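Local structure of Non-ribosomal peptide synthetase (Methanobrevibacter ruminantium, 6VTJ) at residues Asn320-Tyr325 and Val361-Ile366; Asp367-Gly372 and Phe467-Ala472; Lys314-Gly319 and Arg384-Met389. The protein probably carries a peptide intermediate on a phosphopantetheine arm of its carrier domain and releases it by NAD(P)H-dependent reduction in its reductase domain. All blocks are in the same frame, centred on the assembly; numbering follows the deposited sequence.

Overall arrangement
Strand 313-322 is shared by two of the three contacts. Its first part, 314-319, pairs with 384-389 in interaction 3. Its end and the loop that follows, 320-325, pair with 361-366 in interaction 1. Interaction 1 is therefore nested inside the loop that interaction 3 closes. Helix 366-376 follows strand 360-365 directly. It meets the late loop 467-472 in interaction 2, after interaction 1 has closed, so these two stand in series. Interactions 2 and 3 cross, because 384-389 lies between 367-372 and 467-472. Together the contacts join one end of the Rossmann-like sheet to the helix beside it and to the loop between helices 456-464 and 474-485.

Interaction 1 of 3, residues Asn320-Tyr325 and Val361-Ile366; sequences NLMSRY and VDMSQI
A short parallel beta pairing joins the end of strand 313-322 to strand 360-365 in the reductase domain. L321 pairs with S364 and M322 with Q365. S364 N donates to N320 O, and M322 N donates to S364 O at 3.0 Å in a nearly straight bond (173°). I366 N closes the pairing on M322 O. Q365 holds the N-cap position, so the pairing runs straight into helix 366-376.

N320 and D362 lock the start of the contact. N320 N donates to the syn lone pair of D362 OD2 at 2.8 Å. S364 OG reaches the anti lone pair of the same oxygen at 2.6 Å, so two donors grip it. The N320 amide is swung anti to the backbone N (chi1 -180°). This carries ND2 to D362 O at 3.0 Å, with the acceptor close to the amide plane. V361 CG2 lies 3.5 Å from N320 ND2, and the two side chains cross at about a right angle.

M322 and M363 touch through carbon and sulfur. M322 CG is 3.8 Å from M363 CE, and F339 of helix 338-349 packs on both residues. At the other end, R324 CG rests 3.6 Å from I366 CG2, while the R324 guanidinium forms a salt bridge with D327. Q365 and Y325 point the same way side by side. The Q365 amide and the Y325 ring are turned nearly perpendicular (82°), and Q365 NE2 bonds to P470 O.

The N320 side chain lies about 7 Å from the bound 4'-phosphopantetheine. The pairing thus lies near the carrier-arm pocket; M322 touches N337, one of its residues. Parallel pairing of strands 313-322 and 360-365, with the second leading into helix 366-376, fits the Rossmann-like fold of this family.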
loop_
_atom_site.group_PDB
_atom_site.type_symbol
_atom_site.label_atom_id
_atom_site.label_comp_id
_atom_site.label_asym_id
_atom_site.label_seq_id
_atom_site.Cartn_x
_atom_site.Cartn_y
_atom_site.Cartn_z
ATOM N N ASN A 320 4.847 -6.229 0.306
ATOM C CA ASN A 320 5.608 -5.447 -0.673
ATOM C C ASN A 320 5.317 -6.012 -2.063
ATOM O O ASN A 320 5.972 -6.953 -2.523
ATOM C CB ASN A 320 7.093 -5.502 -0.319
ATOM C CG ASN A 320 7.981 -4.708 -1.282
ATOM O OD1 ASN A 320 7.582 -3.685 -1.840
ATOM N ND2 ASN A 320 9.205 -5.179 -1.455
ATOM N N LEU A 321 4.338 -5.409 -2.753
ATOM C CA LEU A 321 3.823 -5.922 -4.022
ATOM C C LEU A 321 4.819 -5.649 -5.145
ATOM O O LEU A 321 4.964 -4.502 -5.590
ATOM C CB LEU A 321 2.469 -5.293 -4.339
ATOM C CG LEU A 321 1.353 -5.568 -3.332
ATOM C CD1 LEU A 321 0.048 -5.004 -3.835
ATOM C CD2 LEU A 321 1.211 -7.062 -3.053
ATOM N N MET A 322 5.438 -6.704 -5.663
ATOM C CA MET A 322 6.552 -6.582 -6.598
ATOM C C MET A 322 6.230 -7.258 -7.935
ATOM O O MET A 322 5.169 -7.859 -8.130
ATOM C CB MET A 322 7.824 -7.163 -5.971
ATOM C CG MET A 322 8.450 -6.200 -4.947
ATOM S SD MET A 322 9.183 -4.758 -5.751
ATOM C CE MET A 322 8.095 -3.368 -5.331
ATOM N N SER A 323 7.190 -7.166 -8.849
ATOM C CA SER A 323 7.007 -7.586 -10.235
ATOM C C SER A 323 6.730 -9.079 -10.352
ATOM O O SER A 323 7.134 -9.884 -9.500
ATOM C CB SER A 323 8.256 -7.245 -11.046
ATOM O OG SER A 323 8.714 -5.967 -10.677
ATOM N N ARG A 324 6.053 -9.439 -11.446
ATOM C CA ARG A 324 5.719 -10.834 -11.721
ATOM C C ARG A 324 6.948 -11.720 -11.632
ATOM O O ARG A 324 8.039 -11.360 -12.096
ATOM C CB ARG A 324 5.090 -10.994 -13.109
ATOM C CG ARG A 324 3.685 -10.452 -13.209
ATOM C CD ARG A 324 2.913 -11.073 -14.353
ATOM N NE ARG A 324 3.413 -10.681 -15.675
ATOM C CZ ARG A 324 2.774 -9.863 -16.509
ATOM N NH1 ARG A 324 1.619 -9.325 -16.145
ATOM N NH2 ARG A 324 3.288 -9.571 -17.705
ATOM N N TYR A 325 6.754 -12.884 -11.021
ATOM C CA TYR A 325 7.800 -13.898 -10.997
ATOM C C TYR A 325 8.120 -14.400 -12.400
ATOM O O TYR A 325 9.293 -14.642 -12.735
ATOM C CB TYR A 325 7.366 -15.059 -10.104
ATOM C CG TYR A 325 8.427 -16.123 -9.962
ATOM C CD1 TYR A 325 9.577 -15.882 -9.219
ATOM C CD2 TYR A 325 8.289 -17.364 -10.572
ATOM C CE1 TYR A 325 10.570 -16.865 -9.084
ATOM C CE2 TYR A 325 9.272 -18.353 -10.439
ATOM C CZ TYR A 325 10.401 -18.101 -9.695
ATOM O OH TYR A 325 11.368 -19.077 -9.557
ATOM N N VAL A 361 13.194 -7.665 3.522
ATOM C CA VAL A 361 11.918 -7.384 2.888
ATOM C C VAL A 361 11.382 -8.657 2.257
ATOM O O VAL A 361 12.143 -9.529 1.827
ATOM C CB VAL A 361 12.039 -6.257 1.840
ATOM C CG1 VAL A 361 12.602 -6.810 0.521
ATOM C CG2 VAL A 361 10.692 -5.626 1.632
ATOM N N ASP A 362 10.053 -8.767 2.243
ATOM C CA ASP A 362 9.359 -9.692 1.363
ATOM C C ASP A 362 9.326 -9.133 -0.051
ATOM O O ASP A 362 9.123 -7.931 -0.258
ATOM C CB ASP A 362 7.931 -9.918 1.852
ATOM C CG ASP A 362 7.069 -8.663 1.735
ATOM O OD1 ASP A 362 7.321 -7.680 2.476
ATOM O OD2 ASP A 362 6.140 -8.656 0.903
ATOM N N MET A 363 9.565 -9.996 -1.025
ATOM C CA MET A 363 9.314 -9.660 -2.425
ATOM C C MET A 363 8.109 -10.496 -2.842
ATOM O O MET A 363 8.233 -11.636 -3.299
ATOM C CB MET A 363 10.532 -9.900 -3.285
ATOM C CG MET A 363 11.769 -9.176 -2.747
ATOM S SD MET A 363 11.786 -7.410 -3.092
ATOM C CE MET A 363 12.059 -7.413 -4.867
ATOM N N SER A 364 6.928 -9.923 -2.653
ATOM C CA SER A 364 5.676 -10.625 -2.923
ATOM C C SER A 364 5.333 -10.434 -4.395
ATOM O O SER A 364 4.721 -9.437 -4.781
ATOM C CB SER A 364 4.582 -10.098 -2.003
ATOM O OG SER A 364 4.891 -10.381 -0.643
ATOM N N GLN A 365 5.744 -11.405 -5.220
ATOM C CA GLN A 365 5.538 -11.334 -6.664
ATOM C C GLN A 365 4.045 -11.305 -6.989
ATOM O O GLN A 365 3.288 -12.184 -6.554
ATOM C CB GLN A 365 6.212 -12.529 -7.339
ATOM C CG GLN A 365 7.713 -12.703 -6.968
ATOM C CD GLN A 365 7.953 -13.706 -5.833
ATOM O OE1 GLN A 365 7.038 -14.047 -5.080
ATOM N NE2 GLN A 365 9.186 -14.205 -5.733
ATOM N N ILE A 366 3.635 -10.303 -7.782
ATOM C CA ILE A 366 2.216 -9.950 -7.925
ATOM C C ILE A 366 1.384 -11.110 -8.473
ATOM O O ILE A 366 0.189 -11.245 -8.135
ATOM C CB ILE A 366 2.076 -8.681 -8.794
ATOM C CG1 ILE A 366 0.683 -8.060 -8.670
ATOM C CG2 ILE A 366 2.313 -9.009 -10.237
ATOM C CD1 ILE A 366 0.331 -7.518 -7.320
#

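Interaction 2 of 3, residues Asp367-Gly372 and Phe467-Ala472; sequences DYVAKG and FDWPEA
The first turns of helix 366-376 lie against an irregular loop, with the CA atoms of Y368 and W469 7.2 Å apart and no hydrogen bond between the two segments. This is helix-to-loop packing on the Rossmann-like reductase domain. Y368 carries most of it. P470 covers one face of its ring in a CH-pi contact. P470 CG stands 3.8 Å from the centroid of the Y368 ring, almost on the ring normal (3° off).

F467 comes to the edge of the same ring. The two ring planes meet at 66°, and F467 CE2 is 3.8 Å from Y368 CD2. Y368 CG stands beside its own backbone N (chi1 -80°), and the second torsion turns one ring face to P470 and an edge to F467. W469 approaches from its six-membered ring, with CZ3 3.7 Å from Y368 CB. An alanine at Y368 would remove the ring and is likely to leave the P470 ring without its aromatic partner and open a gap beside F467.

L462 of helix 456-464 backs both F467 and W469. Farther into the helix, V369 CG2 meets the indole edge, in its plane, at 3.8 Å from W469 CH2.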
loop_
_atom_site.group_PDB
_atom_site.type_symbol
_atom_site.label_atom_id
_atom_site.label_comp_id
_atom_site.label_asym_id
_atom_site.label_seq_id
_atom_site.Cartn_x
_atom_site.Cartn_y
_atom_site.Cartn_z
ATOM N N ASP A 367 1.976 -11.960 -9.321
ATOM C CA ASP A 367 1.203 -13.092 -9.830
ATOM C C ASP A 367 0.967 -14.108 -8.723
ATOM O O ASP A 367 -0.123 -14.682 -8.614
ATOM C CB ASP A 367 1.876 -13.737 -11.065
ATOM C CG ASP A 367 3.402 -13.881 -10.954
ATOM O OD1 ASP A 367 4.036 -13.360 -10.010
ATOM O OD2 ASP A 367 3.990 -14.514 -11.863
ATOM N N TYR A 368 1.945 -14.273 -7.833
ATOM C CA TYR A 368 1.730 -15.158 -6.705
ATOM C C TYR A 368 0.881 -14.512 -5.611
ATOM O O TYR A 368 0.132 -15.227 -4.938
ATOM C CB TYR A 368 3.078 -15.661 -6.192
ATOM C CG TYR A 368 3.558 -16.794 -7.064
ATOM C CD1 TYR A 368 4.110 -16.541 -8.313
ATOM C CD2 TYR A 368 3.423 -18.122 -6.659
ATOM C CE1 TYR A 368 4.528 -17.568 -9.120
ATOM C CE2 TYR A 368 3.839 -19.162 -7.469
ATOM C CZ TYR A 368 4.386 -18.880 -8.694
ATOM O OH TYR A 368 4.795 -19.908 -9.497
ATOM N N VAL A 369 0.923 -13.177 -5.443
ATOM C CA VAL A 369 -0.039 -12.543 -4.541
ATOM C C VAL A 369 -1.454 -12.858 -4.992
ATOM O O VAL A 369 -2.312 -13.236 -4.184
ATOM C CB VAL A 369 0.176 -11.023 -4.457
ATOM C CG1 VAL A 369 -0.900 -10.407 -3.580
ATOM C CG2 VAL A 369 1.539 -10.707 -3.890
ATOM N N ALA A 370 -1.721 -12.715 -6.296
ATOM C CA ALA A 370 -3.083 -12.951 -6.784
ATOM C C ALA A 370 -3.494 -14.422 -6.635
ATOM O O ALA A 370 -4.634 -14.720 -6.231
ATOM C CB ALA A 370 -3.203 -12.499 -8.242
ATOM N N LYS A 371 -2.588 -15.352 -6.958
ATOM C CA LYS A 371 -2.873 -16.765 -6.703
ATOM C C LYS A 371 -3.201 -17.015 -5.234
ATOM O O LYS A 371 -4.141 -17.750 -4.917
ATOM C CB LYS A 371 -1.691 -17.640 -7.114
ATOM C CG LYS A 371 -1.436 -17.721 -8.601
ATOM C CD LYS A 371 -0.391 -18.778 -8.883
ATOM C CE LYS A 371 0.324 -18.537 -10.197
ATOM N NZ LYS A 371 1.318 -19.632 -10.445
ATOM N N GLY A 372 -2.429 -16.425 -4.325
ATOM C CA GLY A 372 -2.673 -16.644 -2.913
ATOM C C GLY A 372 -3.966 -16.024 -2.423
ATOM O O GLY A 372 -4.601 -16.555 -1.504
ATOM N N PHE A 467 0.142 -24.122 -2.122
ATOM C CA PHE A 467 0.818 -22.886 -2.504
ATOM C C PHE A 467 2.079 -22.734 -1.663
ATOM O O PHE A 467 2.004 -22.712 -0.428
ATOM C CB PHE A 467 -0.125 -21.690 -2.315
ATOM C CG PHE A 467 0.500 -20.352 -2.603
ATOM C CD1 PHE A 467 1.450 -19.808 -1.755
ATOM C CD2 PHE A 467 0.109 -19.621 -3.720
ATOM C CE1 PHE A 467 2.030 -18.582 -2.029
ATOM C CE2 PHE A 467 0.690 -18.383 -4.002
ATOM C CZ PHE A 467 1.649 -17.866 -3.159
ATOM N N ASP A 468 3.230 -22.613 -2.326
ATOM C CA ASP A 468 4.475 -22.194 -1.693
ATOM C C ASP A 468 4.965 -20.927 -2.391
ATOM O O ASP A 468 4.742 -20.744 -3.596
ATOM C CB ASP A 468 5.565 -23.282 -1.775
ATOM C CG ASP A 468 5.421 -24.368 -0.710
ATOM O OD1 ASP A 468 4.428 -24.386 0.014
ATOM O OD2 ASP A 468 6.335 -25.221 -0.582
ATOM N N TRP A 469 5.641 -20.037 -1.635
ATOM C CA TRP A 469 6.129 -18.829 -2.310
ATOM C C TRP A 469 7.430 -19.121 -3.065
ATOM O O TRP A 469 8.313 -19.793 -2.536
ATOM C CB TRP A 469 6.371 -17.702 -1.310
ATOM C CG TRP A 469 5.115 -17.018 -0.789
ATOM C CD1 TRP A 469 4.430 -17.324 0.357
ATOM C CD2 TRP A 469 4.414 -15.929 -1.395
ATOM N NE1 TRP A 469 3.350 -16.487 0.497
ATOM C CE2 TRP A 469 3.332 -15.608 -0.559
ATOM C CE3 TRP A 469 4.609 -15.175 -2.559
ATOM C CZ2 TRP A 469 2.437 -14.575 -0.859
ATOM C CZ3 TRP A 469 3.712 -14.151 -2.857
ATOM C CH2 TRP A 469 2.645 -13.863 -2.007
ATOM N N PRO A 470 7.591 -18.615 -4.292
ATOM C CA PRO A 470 8.875 -18.775 -4.977
ATOM C C PRO A 470 9.903 -17.818 -4.418
ATOM O O PRO A 470 9.605 -16.659 -4.121
ATOM C CB PRO A 470 8.553 -18.432 -6.436
ATOM C CG PRO A 470 7.399 -17.543 -6.378
ATOM C CD PRO A 470 6.599 -17.916 -5.134
ATOM N N GLU A 471 11.134 -18.298 -4.313
ATOM C CA GLU A 471 12.209 -17.476 -3.782
ATOM C C GLU A 471 12.504 -16.312 -4.716
ATOM O O GLU A 471 12.506 -16.455 -5.941
ATOM C CB GLU A 471 13.464 -18.317 -3.592
ATOM C CG GLU A 471 13.307 -19.356 -2.516
ATOM C CD GLU A 471 14.522 -19.463 -1.621
ATOM O OE1 GLU A 471 14.413 -19.078 -0.429
ATOM O OE2 GLU A 471 15.581 -19.935 -2.116
ATOM N N ALA A 472 12.745 -15.145 -4.131
ATOM C CA ALA A 472 13.208 -13.987 -4.894
ATOM C C ALA A 472 14.724 -14.088 -5.044
ATOM O O ALA A 472 15.494 -13.336 -4.444
ATOM C CB ALA A 472 12.797 -12.684 -4.219
#

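Interaction 3 of 3, residues Lys314-Gly319 and Arg384-Met389; sequences KIIRVG and RVFHCM
I315 and R317 pair in parallel with 384-388: I315 N donates to R384 O, and F386 N to I315 O. R317 N donates to F386 O, and C388 N to R317 O at 2.8 Å. Strands 314-318 and 385-388 lie 4.7 Å apart at closest approach and 22° apart in direction. V385 CA adds a CA-H...O contact to I315 O at 3.2 Å.

The polar side-chain contact is between R317 and H387. R317 NH1 donates to H387 NE2 at 3.0 Å, in the plane of the imidazole and close to that of the guanidinium. The R317 chain is extended from CG to NE, which carries the guanidinium alongside the ring. V385 CG1 sits over one guanidinium face. E300 forms a salt bridge with R317 NH2, and H387 ND1 bonds to E454 O.

Apolar contacts occur on both faces. On the I316, F386 and C388 face, I316 CG2 is 3.6 Å from C388 CB. On the other, I315 CB meets V385 CG2. K314 CD meets the edge of the F386 ring, 3.9 Å from CE2.

Strand 252-258 pairs with 313-322 on its other side. Helix 366-376 packs on the I316 and F386 face, and helix 291-308 covers I315 on the opposite one.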
loop_
_atom_site.group_PDB
_atom_site.type_symbol
_atom_site.label_atom_id
_atom_site.label_comp_id
_atom_site.label_asym_id
_atom_site.label_seq_id
_atom_site.Cartn_x
_atom_site.Cartn_y
_atom_site.Cartn_z
ATOM N N LYS A 314 -13.202 -12.191 4.829
ATOM C CA LYS A 314 -11.771 -12.421 4.930
ATOM C C LYS A 314 -11.042 -11.092 4.827
ATOM O O LYS A 314 -11.447 -10.175 4.102
ATOM C CB LYS A 314 -11.234 -13.357 3.837
ATOM C CG LYS A 314 -12.148 -14.511 3.480
ATOM C CD LYS A 314 -11.567 -15.809 3.933
ATOM C CE LYS A 314 -12.529 -16.977 3.717
ATOM N NZ LYS A 314 -12.653 -17.687 5.028
ATOM N N ILE A 315 -9.952 -11.007 5.563
ATOM C CA ILE A 315 -9.026 -9.902 5.461
ATOM C C ILE A 315 -7.673 -10.501 5.099
ATOM O O ILE A 315 -7.109 -11.285 5.868
ATOM C CB ILE A 315 -8.970 -9.092 6.764
ATOM C CG1 ILE A 315 -10.319 -8.385 6.986
ATOM C CG2 ILE A 315 -7.807 -8.107 6.723
ATOM C CD1 ILE A 315 -10.503 -7.815 8.355
ATOM N N ILE A 316 -7.163 -10.137 3.934
ATOM C CA ILE A 316 -5.914 -10.668 3.411
ATOM C C ILE A 316 -4.919 -9.512 3.433
ATOM O O ILE A 316 -4.937 -8.655 2.544
ATOM C CB ILE A 316 -6.096 -11.247 1.995
ATOM C CG1 ILE A 316 -7.054 -12.454 2.018
ATOM C CG2 ILE A 316 -4.748 -11.635 1.376
ATOM C CD1 ILE A 316 -7.228 -13.111 0.631
ATOM N N ARG A 317 -4.048 -9.471 4.443
ATOM C CA ARG A 317 -2.997 -8.455 4.498
ATOM C C ARG A 317 -1.857 -8.804 3.542
ATOM O O ARG A 317 -1.237 -9.868 3.663
ATOM C CB ARG A 317 -2.469 -8.318 5.924
ATOM C CG ARG A 317 -3.526 -7.851 6.902
ATOM C CD ARG A 317 -3.060 -7.976 8.335
ATOM N NE ARG A 317 -4.055 -7.424 9.247
ATOM C CZ ARG A 317 -4.178 -7.779 10.517
ATOM N NH1 ARG A 317 -3.357 -8.699 11.029
ATOM N NH2 ARG A 317 -5.115 -7.207 11.274
ATOM N N VAL A 318 -1.558 -7.911 2.606
ATOM C CA VAL A 318 -0.457 -8.131 1.674
ATOM C C VAL A 318 0.701 -7.204 2.037
ATOM O O VAL A 318 0.574 -6.290 2.858
ATOM C CB VAL A 318 -0.888 -7.970 0.194
ATOM C CG1 VAL A 318 -1.953 -9.030 -0.163
ATOM C CG2 VAL A 318 -1.369 -6.548 -0.120
ATOM N N GLY A 319 1.855 -7.474 1.439
ATOM C CA GLY A 319 3.060 -6.782 1.833
ATOM C C GLY A 319 3.638 -5.896 0.751
ATOM O O GLY A 319 2.996 -4.937 0.317
ATOM N N ARG A 384 -10.363 -16.035 9.082
ATOM C CA ARG A 384 -10.765 -14.696 8.671
ATOM C C ARG A 384 -9.628 -13.769 8.256
ATOM O O ARG A 384 -9.867 -12.855 7.463
ATOM C CB ARG A 384 -11.566 -14.033 9.793
ATOM C CG ARG A 384 -13.020 -14.520 9.841
ATOM C CD ARG A 384 -13.847 -13.821 10.954
ATOM N NE ARG A 384 -15.167 -14.437 11.051
ATOM C CZ ARG A 384 -15.504 -15.403 11.917
ATOM N NH1 ARG A 384 -14.628 -15.869 12.800
ATOM N NH2 ARG A 384 -16.734 -15.905 11.897
ATOM N N VAL A 385 -8.405 -13.962 8.740
ATOM C CA VAL A 385 -7.349 -12.975 8.547
ATOM C C VAL A 385 -6.075 -13.689 8.131
ATOM O O VAL A 385 -5.688 -14.693 8.738
ATOM C CB VAL A 385 -7.101 -12.137 9.815
ATOM C CG1 VAL A 385 -5.889 -11.241 9.615
ATOM C CG2 VAL A 385 -8.328 -11.291 10.168
ATOM N N PHE A 386 -5.424 -13.185 7.099
ATOM C CA PHE A 386 -4.229 -13.840 6.594
ATOM C C PHE A 386 -3.128 -12.820 6.344
ATOM O O PHE A 386 -3.396 -11.634 6.115
ATOM C CB PHE A 386 -4.530 -14.605 5.323
ATOM C CG PHE A 386 -5.640 -15.592 5.473
ATOM C CD1 PHE A 386 -5.386 -16.875 5.934
ATOM C CD2 PHE A 386 -6.936 -15.238 5.156
ATOM C CE1 PHE A 386 -6.414 -17.780 6.071
ATOM C CE2 PHE A 386 -7.976 -16.145 5.305
ATOM C CZ PHE A 386 -7.711 -17.411 5.757
ATOM N N HIS A 387 -1.885 -13.302 6.428
ATOM C CA HIS A 387 -0.669 -12.546 6.141
ATOM C C HIS A 387 -0.064 -13.112 4.858
ATOM O O HIS A 387 0.796 -13.997 4.883
ATOM C CB HIS A 387 0.281 -12.615 7.317
ATOM C CG HIS A 387 -0.216 -11.858 8.511
ATOM N ND1 HIS A 387 0.447 -11.837 9.718
ATOM C CD2 HIS A 387 -1.314 -11.082 8.671
ATOM C CE1 HIS A 387 -0.223 -11.084 10.571
ATOM N NE2 HIS A 387 -1.296 -10.616 9.961
ATOM N N CYS A 388 -0.525 -12.588 3.724
ATOM C CA CYS A 388 -0.248 -13.188 2.427
ATOM C C CYS A 388 0.932 -12.448 1.798
ATOM O O CYS A 388 0.755 -11.516 1.014
ATOM C CB CYS A 388 -1.501 -13.136 1.563
ATOM S SG CYS A 388 -1.353 -13.962 -0.033
ATOM N N MET A 389 2.142 -12.881 2.140
ATOM C CA MET A 389 3.365 -12.276 1.650
ATOM C C MET A 389 4.461 -13.328 1.597
ATOM O O MET A 389 4.456 -14.298 2.365
ATOM C CB MET A 389 3.808 -11.092 2.525
ATOM C CG MET A 389 3.843 -11.372 4.023
ATOM S SD MET A 389 3.799 -9.825 4.985
ATOM C CE MET A 389 5.478 -9.225 4.763
#